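Local coordinates for N-acetylglucosaminidase (Ostrinia furnacalis, PDB 3OZP), which hydrolyses chitooligosaccharides from their non-reducing ends, releasing one beta-linked N-acetylglucosamine unit at a time, with a preference for shorter substrates, at residues A[121-126]-A[336-341]; A[219-224]-A[270-275]; A[454-459]-A[467-472]. All blocks are in the same frame, centred on the assembly; numbering follows the deposited sequence.

Interaction 1: residues A[121-126]-A[336-341]; sequences FSLEMD and TTDIFH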
loop_
_atom_site.group_PDB
_atom_site.type_symbol
_atom_site.label_atom_id
_atom_site.label_comp_id
_atom_site.label_asym_id
_atom_site.label_seq_id
_atom_site.Cartn_x
_atom_site.Cartn_y
_atom_site.Cartn_z
ATOM N N PHE A 121 25.133 -7.569 19.905
ATOM C CA PHE A 121 24.251 -6.422 20.048
ATOM C C PHE A 121 24.211 -6.011 21.511
ATOM O O PHE A 121 24.155 -6.860 22.398
ATOM C CB PHE A 121 22.837 -6.740 19.542
ATOM C CG PHE A 121 22.729 -6.794 18.045
ATOM C CD1 PHE A 121 22.760 -5.623 17.289
ATOM C CD2 PHE A 121 22.602 -8.014 17.389
ATOM C CE1 PHE A 121 22.668 -5.668 15.897
ATOM C CE2 PHE A 121 22.502 -8.074 15.998
ATOM C CZ PHE A 121 22.540 -6.897 15.249
ATOM N N SER A 122 24.266 -4.704 21.742
ATOM C CA SER A 122 24.142 -4.129 23.077
ATOM C C SER A 122 23.786 -2.657 22.946
ATOM O O SER A 122 24.064 -2.035 21.919
ATOM C CB SER A 122 25.435 -4.306 23.890
ATOM O OG SER A 122 26.477 -3.465 23.421
ATOM N N LEU A 123 23.155 -2.107 23.977
ATOM C CA LEU A 123 22.812 -0.689 23.991
ATOM C C LEU A 123 24.061 0.196 24.032
ATOM O O LEU A 123 24.000 1.377 23.699
ATOM C CB LEU A 123 21.884 -0.372 25.167
ATOM C CG LEU A 123 20.447 -0.894 25.052
ATOM C CD1 LEU A 123 19.767 -0.859 26.406
ATOM C CD2 LEU A 123 19.635 -0.108 24.015
ATOM N N GLU A 124 25.193 -0.395 24.418
ATOM C CA GLU A 124 26.458 0.331 24.507
ATOM C C GLU A 124 27.373 0.114 23.293
ATOM O O GLU A 124 28.473 0.668 23.243
ATOM C CB GLU A 124 27.192 -0.009 25.818
ATOM C CG GLU A 124 27.747 -1.437 25.909
ATOM C CD GLU A 124 26.784 -2.449 26.532
ATOM O OE1 GLU A 124 25.551 -2.230 26.527
ATOM O OE2 GLU A 124 27.275 -3.489 27.019
ATOM N N MET A 125 26.917 -0.675 22.319
ATOM C CA MET A 125 27.733 -0.999 21.143
ATOM C C MET A 125 28.122 0.250 20.343
ATOM O O MET A 125 27.389 1.243 20.326
ATOM C CB MET A 125 27.037 -2.037 20.246
ATOM C CG MET A 125 25.872 -1.496 19.413
ATOM S SD MET A 125 24.908 -2.800 18.623
ATOM C CE MET A 125 23.658 -1.831 17.797
ATOM N N ASP A 126 29.280 0.192 19.694
ATOM C CA ASP A 126 29.808 1.337 18.959
ATOM C C ASP A 126 29.435 1.257 17.479
ATOM O O ASP A 126 29.918 0.385 16.749
ATOM C CB ASP A 126 31.329 1.430 19.131
ATOM C CG ASP A 126 31.886 2.789 18.731
ATOM O OD1 ASP A 126 33.025 3.097 19.140
ATOM O OD2 ASP A 126 31.199 3.556 18.016
ATOM N N THR A 336 20.606 -13.501 19.060
ATOM C CA THR A 336 21.411 -12.285 18.941
ATOM C C THR A 336 20.896 -11.186 19.863
ATOM O O THR A 336 21.613 -10.221 20.141
ATOM C CB THR A 336 21.458 -11.726 17.496
ATOM O OG1 THR A 336 20.128 -11.447 17.046
ATOM C CG2 THR A 336 22.144 -12.703 16.547
ATOM N N THR A 337 19.656 -11.322 20.329
ATOM C CA THR A 337 19.046 -10.272 21.140
ATOM C C THR A 337 19.651 -10.181 22.536
ATOM O O THR A 337 19.950 -11.194 23.173
ATOM C CB THR A 337 17.501 -10.383 21.227
ATOM O OG1 THR A 337 16.965 -9.149 21.725
ATOM C CG2 THR A 337 17.059 -11.537 22.134
ATOM N N ASP A 338 19.822 -8.942 22.983
ATOM C CA ASP A 338 20.357 -8.615 24.297
ATOM C C ASP A 338 19.224 -8.190 25.222
ATOM O O ASP A 338 19.438 -7.946 26.410
ATOM C CB ASP A 338 21.378 -7.476 24.167
ATOM C CG ASP A 338 20.838 -6.286 23.375
ATOM O OD1 ASP A 338 20.102 -6.501 22.385
ATOM O OD2 ASP A 338 21.152 -5.127 23.732
ATOM N N ILE A 339 18.018 -8.102 24.663
ATOM C CA ILE A 339 16.851 -7.567 25.363
ATOM C C ILE A 339 15.628 -8.435 25.062
ATOM O O ILE A 339 15.510 -8.992 23.973
ATOM C CB ILE A 339 16.561 -6.101 24.924
ATOM C CG1 ILE A 339 17.777 -5.193 25.162
ATOM C CG2 ILE A 339 15.364 -5.541 25.665
ATOM C CD1 ILE A 339 17.715 -3.873 24.387
ATOM N N PHE A 340 14.721 -8.546 26.026
ATOM C CA PHE A 340 13.483 -9.293 25.835
ATOM C C PHE A 340 12.287 -8.403 26.150
ATOM O O PHE A 340 12.271 -7.710 27.173
ATOM C CB PHE A 340 13.489 -10.549 26.715
ATOM C CG PHE A 340 12.339 -11.491 26.463
ATOM C CD1 PHE A 340 11.624 -12.023 27.533
ATOM C CD2 PHE A 340 11.982 -11.863 25.168
ATOM C CE1 PHE A 340 10.566 -12.905 27.320
ATOM C CE2 PHE A 340 10.922 -12.743 24.946
ATOM C CZ PHE A 340 10.215 -13.265 26.023
ATOM N N HIS A 341 11.298 -8.407 25.260
ATOM C CA HIS A 341 10.078 -7.632 25.455
ATOM C C HIS A 341 9.009 -8.568 26.014
ATOM O O HIS A 341 8.735 -9.631 25.439
ATOM C CB HIS A 341 9.632 -7.013 24.126
ATOM C CG HIS A 341 8.696 -5.850 24.265
ATOM N ND1 HIS A 341 7.517 -5.914 24.976
ATOM C CD2 HIS A 341 8.752 -4.599 23.747
ATOM C CE1 HIS A 341 6.899 -4.748 24.910
ATOM N NE2 HIS A 341 7.626 -3.934 24.165
HETATM O O HOH W 1 24.134 -10.189 20.044
#
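Phe121 lies side by side with Thr336, both side chains pointing the same way. Its CG stands beside the backbone N and anti to the carbonyl carbon (chi1 -74°), and this lays one ring edge along Thr336. There Phe121 CD2 sits 3.9 Å from Thr336 CB, and Thr336 O lies near the ring plane. A water joins the two backbones: it accepts from Phe121 N at 2.8 Å and donates to Thr336 O. At another part of the Phe121 edge, in plane, is Met125 CE. The same ring stacks on Phe151 and touches Arg271 of the barrel. Phe121 O rests 3.3 Å from Asp338 CB.

At Ser122 it is the backbone that meets the second segment. Ser122 CA is 3.2 Å from Asp338 OD2. Asp338 OD1 forms a salt bridge with Arg271 NE. Asp338 OD2 lies near Arg271 NH1 as well as against the Ser122 backbone, so both carboxylate oxygens turn to the arginine.

Leu123 makes the apolar end of the contact. Leu123 CG meets Ile339 CD1 at 4.1 Å, and the two side chains cross at about a right angle. The chain then folds back in a type I beta turn from Ser122 to Met125, closed by a bond from Met125 N to Ser122 O of 3.2 Å.

The arrangement is a domain junction of a family 20 glycosidase. A loop between strands 105-113 and 129-136 of the N-terminal domain packs against the segment that enters strand 340-343 of the catalytic TIM barrel.

Interaction 2: residues A[219-224]-A[270-275]; sequences NTFHWH and VRVLPE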
loop_
_atom_site.group_PDB
_atom_site.type_symbol
_atom_site.label_atom_id
_atom_site.label_comp_id
_atom_site.label_asym_id
_atom_site.label_seq_id
_atom_site.Cartn_x
_atom_site.Cartn_y
_atom_site.Cartn_z
ATOM N N ASN A 219 18.262 -0.340 13.360
ATOM C CA ASN A 219 19.020 -1.470 13.910
ATOM C C ASN A 219 18.242 -2.475 14.765
ATOM O O ASN A 219 18.832 -3.409 15.316
ATOM C CB ASN A 219 20.267 -0.964 14.669
ATOM C CG ASN A 219 19.932 -0.283 15.995
ATOM O OD1 ASN A 219 18.772 -0.211 16.411
ATOM N ND2 ASN A 219 20.967 0.222 16.671
ATOM N N THR A 220 16.932 -2.277 14.890
ATOM C CA THR A 220 16.123 -3.124 15.766
ATOM C C THR A 220 14.790 -3.505 15.142
ATOM O O THR A 220 13.960 -2.658 14.804
ATOM C CB THR A 220 15.893 -2.498 17.168
ATOM O OG1 THR A 220 17.156 -2.141 17.750
ATOM C CG2 THR A 220 15.191 -3.500 18.089
ATOM N N PHE A 221 14.604 -4.804 14.995
ATOM C CA PHE A 221 13.350 -5.335 14.539
ATOM C C PHE A 221 12.671 -6.001 15.729
ATOM O O PHE A 221 13.133 -7.027 16.233
ATOM C CB PHE A 221 13.601 -6.308 13.399
ATOM C CG PHE A 221 12.364 -6.771 12.722
ATOM C CD1 PHE A 221 12.232 -8.099 12.359
ATOM C CD2 PHE A 221 11.339 -5.878 12.424
ATOM C CE1 PHE A 221 11.100 -8.544 11.729
ATOM C CE2 PHE A 221 10.202 -6.303 11.792
ATOM C CZ PHE A 221 10.074 -7.649 11.437
ATOM N N HIS A 222 11.593 -5.371 16.178
ATOM C CA HIS A 222 10.816 -5.802 17.332
ATOM C C HIS A 222 9.678 -6.659 16.791
ATOM O O HIS A 222 8.735 -6.161 16.177
ATOM C CB HIS A 222 10.341 -4.552 18.099
ATOM C CG HIS A 222 9.317 -4.796 19.169
ATOM N ND1 HIS A 222 8.831 -6.044 19.498
ATOM C CD2 HIS A 222 8.704 -3.927 20.008
ATOM C CE1 HIS A 222 7.948 -5.931 20.471
ATOM N NE2 HIS A 222 7.849 -4.657 20.799
ATOM N N TRP A 223 9.810 -7.963 17.005
ATOM C CA TRP A 223 8.901 -8.951 16.432
ATOM C C TRP A 223 7.820 -9.308 17.447
ATOM O O TRP A 223 8.043 -10.122 18.349
ATOM C CB TRP A 223 9.706 -10.188 16.019
ATOM C CG TRP A 223 9.015 -11.140 15.077
ATOM C CD1 TRP A 223 7.670 -11.283 14.880
ATOM C CD2 TRP A 223 9.647 -12.123 14.247
ATOM N NE1 TRP A 223 7.429 -12.274 13.959
ATOM C CE2 TRP A 223 8.621 -12.808 13.556
ATOM C CE3 TRP A 223 10.981 -12.478 14.007
ATOM C CZ2 TRP A 223 8.887 -13.836 12.648
ATOM C CZ3 TRP A 223 11.247 -13.499 13.101
ATOM C CH2 TRP A 223 10.201 -14.164 12.431
ATOM N N HIS A 224 6.659 -8.669 17.303
ATOM C CA HIS A 224 5.502 -8.937 18.144
ATOM C C HIS A 224 4.821 -10.172 17.563
ATOM O O HIS A 224 3.899 -10.077 16.745
ATOM C CB HIS A 224 4.565 -7.726 18.155
ATOM C CG HIS A 224 3.378 -7.877 19.055
ATOM N ND1 HIS A 224 3.367 -7.423 20.358
ATOM C CD2 HIS A 224 2.150 -8.400 18.829
ATOM C CE1 HIS A 224 2.187 -7.674 20.898
ATOM N NE2 HIS A 224 1.430 -8.265 19.991
ATOM N N VAL A 270 21.073 -5.494 12.263
ATOM C CA VAL A 270 19.725 -5.438 12.825
ATOM C C VAL A 270 19.499 -6.525 13.881
ATOM O O VAL A 270 19.539 -7.724 13.591
ATOM C CB VAL A 270 18.629 -5.507 11.724
ATOM C CG1 VAL A 270 17.217 -5.602 12.345
ATOM C CG2 VAL A 270 18.726 -4.309 10.795
ATOM N N ARG A 271 19.282 -6.064 15.109
ATOM C CA ARG A 271 18.900 -6.882 16.255
ATOM C C ARG A 271 17.448 -7.337 16.087
ATOM O O ARG A 271 16.552 -6.509 15.922
ATOM C CB ARG A 271 19.039 -6.019 17.518
ATOM C CG ARG A 271 18.375 -6.533 18.785
ATOM C CD ARG A 271 18.077 -5.370 19.742
ATOM N NE ARG A 271 19.255 -4.914 20.486
ATOM C CZ ARG A 271 19.814 -3.705 20.393
ATOM N NH1 ARG A 271 20.874 -3.414 21.136
ATOM N NH2 ARG A 271 19.326 -2.781 19.571
ATOM N N VAL A 272 17.224 -8.649 16.113
ATOM C CA VAL A 272 15.866 -9.190 16.061
ATOM C C VAL A 272 15.388 -9.499 17.480
ATOM O O VAL A 272 15.828 -10.461 18.108
ATOM C CB VAL A 272 15.757 -10.421 15.117
ATOM C CG1 VAL A 272 14.321 -10.951 15.079
ATOM C CG2 VAL A 272 16.225 -10.057 13.713
ATOM N N LEU A 273 14.484 -8.659 17.968
ATOM C CA LEU A 273 14.061 -8.655 19.361
ATOM C C LEU A 273 12.636 -9.213 19.489
ATOM O O LEU A 273 11.679 -8.586 19.031
ATOM C CB LEU A 273 14.129 -7.216 19.899
ATOM C CG LEU A 273 14.180 -6.906 21.397
ATOM C CD1 LEU A 273 14.430 -5.408 21.613
ATOM C CD2 LEU A 273 12.919 -7.344 22.137
ATOM N N PRO A 274 12.491 -10.401 20.111
ATOM C CA PRO A 274 11.169 -11.021 20.223
ATOM C C PRO A 274 10.342 -10.441 21.363
ATOM O O PRO A 274 10.896 -10.064 22.403
ATOM C CB PRO A 274 11.499 -12.485 20.523
ATOM C CG PRO A 274 12.789 -12.419 21.288
ATOM C CD PRO A 274 13.551 -11.256 20.680
ATOM N N GLU A 275 9.031 -10.370 21.158
ATOM C CA GLU A 275 8.093 -10.074 22.231
ATOM C C GLU A 275 7.138 -11.237 22.454
ATOM O O GLU A 275 6.505 -11.727 21.508
ATOM C CB GLU A 275 7.272 -8.812 21.940
ATOM C CG GLU A 275 6.279 -8.461 23.058
ATOM C CD GLU A 275 5.346 -7.312 22.717
ATOM O OE1 GLU A 275 5.553 -6.642 21.683
ATOM O OE2 GLU A 275 4.384 -7.078 23.481
#
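Thr220 OG1 is gripped by two groups. Thr220 OG1 accepts from Arg271 NH2 at 2.9 Å, with the hydroxyl in the guanidinium plane, and donates to Asn219 OD1, also at 2.9 Å. The Arg271 chain bends at chi3 (-79°), which turns NH2 beside the Thr220 hydroxyl, while NE forms a salt bridge with Asp338. Asn219 ND2 turns the other way, to Pro188 O. A valine in place of Thr220 would probably leave Arg271 NH2 without this acceptor and Asn219 OD1 without one of its donors.

The backbones run as parallel strands, with CA pairs in step from Thr220–Arg271 onward. Phe221 N bonds to Arg271 O at 2.7 Å, and Leu273 N bonds back to Phe221 O at 2.7 Å. Trp223 N continues the ladder to Leu273 O at 2.8 Å.

On the face with Phe221 and Trp223, Val272 CG1 fits in plane against the indole edge, 3.8 Å from Trp223 CE3. On the other face, His224 ND1 appears to bond to Glu275 OE1, though the place of that oxygen is doubtful. His224 NE2 bonds to Asp227, an inferred charge-relay residue.

These are the second and third strands of the TIM barrel, flanked by strands 189-195 and 340-343. Thr220, His222 and Leu273 face the barrel interior, where the His222 and His341 rings stack. Phe221, Trp223 and Val270 pack outward on helix 203-215.

Interaction 3: residues A[454-459]-A[467-472]; sequences FDCGYG and NWCSPY. With OAN (O-(2-acetamido-2-deoxy D-glucopyranosylidene) amino-N-phenylcarbamate), chain B.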
loop_
_atom_site.group_PDB
_atom_site.type_symbol
_atom_site.label_atom_id
_atom_site.label_comp_id
_atom_site.label_asym_id
_atom_site.label_seq_id
_atom_site.Cartn_x
_atom_site.Cartn_y
_atom_site.Cartn_z
ATOM N N PHE A 454 2.044 3.530 12.876
ATOM C CA PHE A 454 1.999 3.504 11.411
ATOM C C PHE A 454 0.735 2.845 10.866
ATOM O O PHE A 454 0.473 2.884 9.660
ATOM C CB PHE A 454 3.253 2.817 10.867
ATOM C CG PHE A 454 4.467 3.720 10.794
ATOM C CD1 PHE A 454 4.566 4.869 11.588
ATOM C CD2 PHE A 454 5.527 3.401 9.950
ATOM C CE1 PHE A 454 5.698 5.696 11.519
ATOM C CE2 PHE A 454 6.657 4.218 9.876
ATOM C CZ PHE A 454 6.741 5.369 10.661
ATOM N N ASP A 455 -0.055 2.270 11.767
ATOM C CA ASP A 455 -1.320 1.635 11.411
ATOM C C ASP A 455 -2.493 2.619 11.336
ATOM O O ASP A 455 -3.527 2.310 10.732
ATOM C CB ASP A 455 -1.633 0.494 12.387
ATOM C CG ASP A 455 -1.673 0.950 13.843
ATOM O OD1 ASP A 455 -0.799 1.738 14.269
ATOM O OD2 ASP A 455 -2.584 0.511 14.572
ATOM N N CYS A 456 -2.329 3.800 11.941
ATOM C CA CYS A 456 -3.403 4.799 12.030
ATOM C C CYS A 456 -3.848 5.363 10.685
ATOM O O CYS A 456 -3.031 5.559 9.780
ATOM C CB CYS A 456 -2.972 5.990 12.897
ATOM S SG CYS A 456 -2.275 5.591 14.495
ATOM N N GLY A 457 -5.144 5.650 10.578
ATOM C CA GLY A 457 -5.667 6.426 9.458
ATOM C C GLY A 457 -6.637 5.717 8.536
ATOM O O GLY A 457 -7.418 6.364 7.833
ATOM N N TYR A 458 -6.600 4.392 8.533
ATOM C CA TYR A 458 -7.403 3.625 7.582
ATOM C C TYR A 458 -8.834 3.425 8.073
ATOM O O TYR A 458 -9.216 3.979 9.105
ATOM C CB TYR A 458 -6.707 2.306 7.251
ATOM C CG TYR A 458 -5.375 2.552 6.591
ATOM C CD1 TYR A 458 -5.283 2.704 5.209
ATOM C CD2 TYR A 458 -4.215 2.683 7.351
ATOM C CE1 TYR A 458 -4.061 2.955 4.598
ATOM C CE2 TYR A 458 -2.993 2.936 6.751
ATOM C CZ TYR A 458 -2.928 3.069 5.378
ATOM O OH TYR A 458 -1.718 3.308 4.776
ATOM N N GLY A 459 -9.627 2.664 7.326
ATOM C CA GLY A 459 -11.014 2.418 7.712
ATOM C C GLY A 459 -11.071 1.705 9.049
ATOM O O GLY A 459 -10.065 1.155 9.508
ATOM N N ASN A 467 -10.104 3.873 11.787
ATOM C CA ASN A 467 -9.514 3.212 12.957
ATOM C C ASN A 467 -9.147 4.199 14.086
ATOM O O ASN A 467 -9.080 5.409 13.854
ATOM C CB ASN A 467 -8.367 2.253 12.576
ATOM C CG ASN A 467 -7.126 2.964 12.049
ATOM O OD1 ASN A 467 -6.801 4.082 12.452
ATOM N ND2 ASN A 467 -6.401 2.288 11.164
ATOM N N TRP A 468 -8.904 3.665 15.285
ATOM C CA TRP A 468 -8.912 4.444 16.538
ATOM C C TRP A 468 -7.973 5.647 16.598
ATOM O O TRP A 468 -8.322 6.678 17.188
ATOM C CB TRP A 468 -8.669 3.532 17.759
ATOM C CG TRP A 468 -7.215 3.198 18.022
ATOM C CD1 TRP A 468 -6.504 2.151 17.501
ATOM C CD2 TRP A 468 -6.306 3.912 18.876
ATOM N NE1 TRP A 468 -5.213 2.172 17.972
ATOM C CE2 TRP A 468 -5.063 3.242 18.815
ATOM C CE3 TRP A 468 -6.419 5.058 19.679
ATOM C CZ2 TRP A 468 -3.943 3.672 19.535
ATOM C CZ3 TRP A 468 -5.301 5.488 20.396
ATOM C CH2 TRP A 468 -4.081 4.795 20.317
ATOM N N CYS A 469 -6.787 5.509 16.008
ATOM C CA CYS A 469 -5.753 6.527 16.142
ATOM C C CYS A 469 -5.591 7.383 14.884
ATOM O O CYS A 469 -4.598 8.095 14.738
ATOM C CB CYS A 469 -4.418 5.903 16.585
ATOM S SG CYS A 469 -3.749 4.608 15.496
ATOM N N SER A 470 -6.581 7.320 13.992
ATOM C CA SER A 470 -6.658 8.225 12.842
ATOM C C SER A 470 -6.570 9.675 13.335
ATOM O O SER A 470 -6.974 9.961 14.469
ATOM C CB SER A 470 -7.955 7.998 12.064
ATOM O OG SER A 470 -8.022 6.671 11.570
ATOM N N PRO A 471 -6.052 10.599 12.499
ATOM C CA PRO A 471 -5.693 10.471 11.080
ATOM C C PRO A 471 -4.368 9.750 10.787
ATOM O O PRO A 471 -3.588 9.455 11.696
ATOM C CB PRO A 471 -5.627 11.927 10.606
ATOM C CG PRO A 471 -5.227 12.697 11.824
ATOM C CD PRO A 471 -5.801 11.965 13.009
ATOM N N TYR A 472 -4.148 9.465 9.506
ATOM C CA TYR A 472 -2.899 8.899 9.013
ATOM C C TYR A 472 -1.751 9.857 9.297
ATOM O O TYR A 472 -1.860 11.061 9.053
ATOM C CB TYR A 472 -3.026 8.639 7.513
ATOM C CG TYR A 472 -1.813 8.039 6.835
ATOM C CD1 TYR A 472 -0.860 8.852 6.217
ATOM C CD2 TYR A 472 -1.639 6.656 6.770
ATOM C CE1 TYR A 472 0.249 8.303 5.571
ATOM C CE2 TYR A 472 -0.534 6.096 6.123
ATOM C CZ TYR A 472 0.401 6.926 5.524
ATOM O OH TYR A 472 1.492 6.381 4.883
HETATM C CAH OAN B . 0.522 -1.129 23.216
HETATM C CAG OAN B . -0.594 -1.128 22.171
HETATM O OAN OAN B . -0.554 -0.348 21.222
HETATM N NAI OAN B . -1.589 -2.014 22.398
HETATM C CAB OAN B . -2.751 -2.209 21.500
HETATM C CAC OAN B . -2.266 -3.069 20.307
HETATM O OAJ OAN B . -2.423 -4.454 20.620
HETATM C CAD OAN B . -3.036 -2.725 19.053
HETATM O OAK OAN B . -2.592 -3.552 17.972
HETATM C CAE OAN B . -2.755 -1.265 18.771
HETATM C CAF OAN B . -3.414 -0.832 17.466
HETATM O OAM OAN B . -3.122 0.543 17.207
HETATM O OAL OAN B . -3.293 -0.464 19.852
HETATM C CAA OAN B . -3.347 -0.964 21.138
HETATM N NAY OAN B . -3.967 -0.281 22.100
HETATM O OAQ OAN B . -4.540 1.031 21.710
HETATM C CAP OAN B . -5.848 1.250 22.041
HETATM O OAR OAN B . -6.257 1.031 23.184
HETATM N NAO OAN B . -6.650 1.755 21.085
HETATM C CAS OAN B . -7.942 2.043 21.280
HETATM C CAT OAN B . -8.315 3.237 21.904
HETATM C CAU OAN B . -9.667 3.543 22.073
HETATM C CAV OAN B . -10.646 2.663 21.605
HETATM C CAW OAN B . -10.279 1.478 20.967
HETATM C CAX OAN B . -8.926 1.173 20.798
#
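Asn467 places CG between its backbone N and carbonyl carbon (chi1 68°), and this carries the amide across to the backbone of 454-459. Trp468 has a similar first torsion (82°), which turns its indole to the bound inhibitor OAN. Asn467 OD1 accepts from Gly457 N at 3.0 Å, and Asn467 ND2 donates to Asp455 O at 2.9 Å, tilted from the amide plane. Asn467 N adds a bond to Tyr458 O of 2.8 Å. One asparagine thus makes three bonds to this backbone.

The Cys456–Cys469 disulfide locks the same two segments covalently. Beside it Gly457 CA lies only 3.4 Å from Tyr472 N. Any CB on Gly457 would run into Tyr472 CB and into the preceding carbonyl oxygen. The peptide bond before Pro471, just ahead of Tyr472, is cis.

Cys469 CB covers one face of the Trp468 indole, and OAN NAO sits over the centre of the opposite face. Trp468 NE1 donates almost straight (172°) to the sugar hydroxyl OAN OAM at 2.8 Å. OAN OAM donates in turn to Asp455 OD2 at 2.7 Å, so one residue from each segment holds it.

Tyr458 and Tyr472 lie side by side with ring planes nearly perpendicular, and Tyr458 OH is 3.3 Å from Tyr472 CE2. Each meets the other tyrosine of the second subunit edge-to-face. The arrangement is a disulfide-braced loop between helices 449-452 and 475-480, in the connection from barrel strand 444-446 to strand 494-501. It forms a wall of the substrate pocket, with Trp468 essential for chitooligosaccharide binding, and part of the dimer interface.

Interactions 1 and 2 are neighbours, with centres 10 Å apart. Strands 340-343 and 271-278 lie side by side in the barrel sheet, and interaction 2 is nested along the chain inside the loop closed by interaction 1. The Asp338–Arg271 salt bridge joins the two. Interaction 3 comes later in the chain, with its centre 31 Å from that of interaction 1 and 23 Å from that of interaction 2, and touches neither. The first two contacts thus belong to the barrel wall and its junction with the N-terminal domain. The third shapes the substrate pocket and the dimer interface.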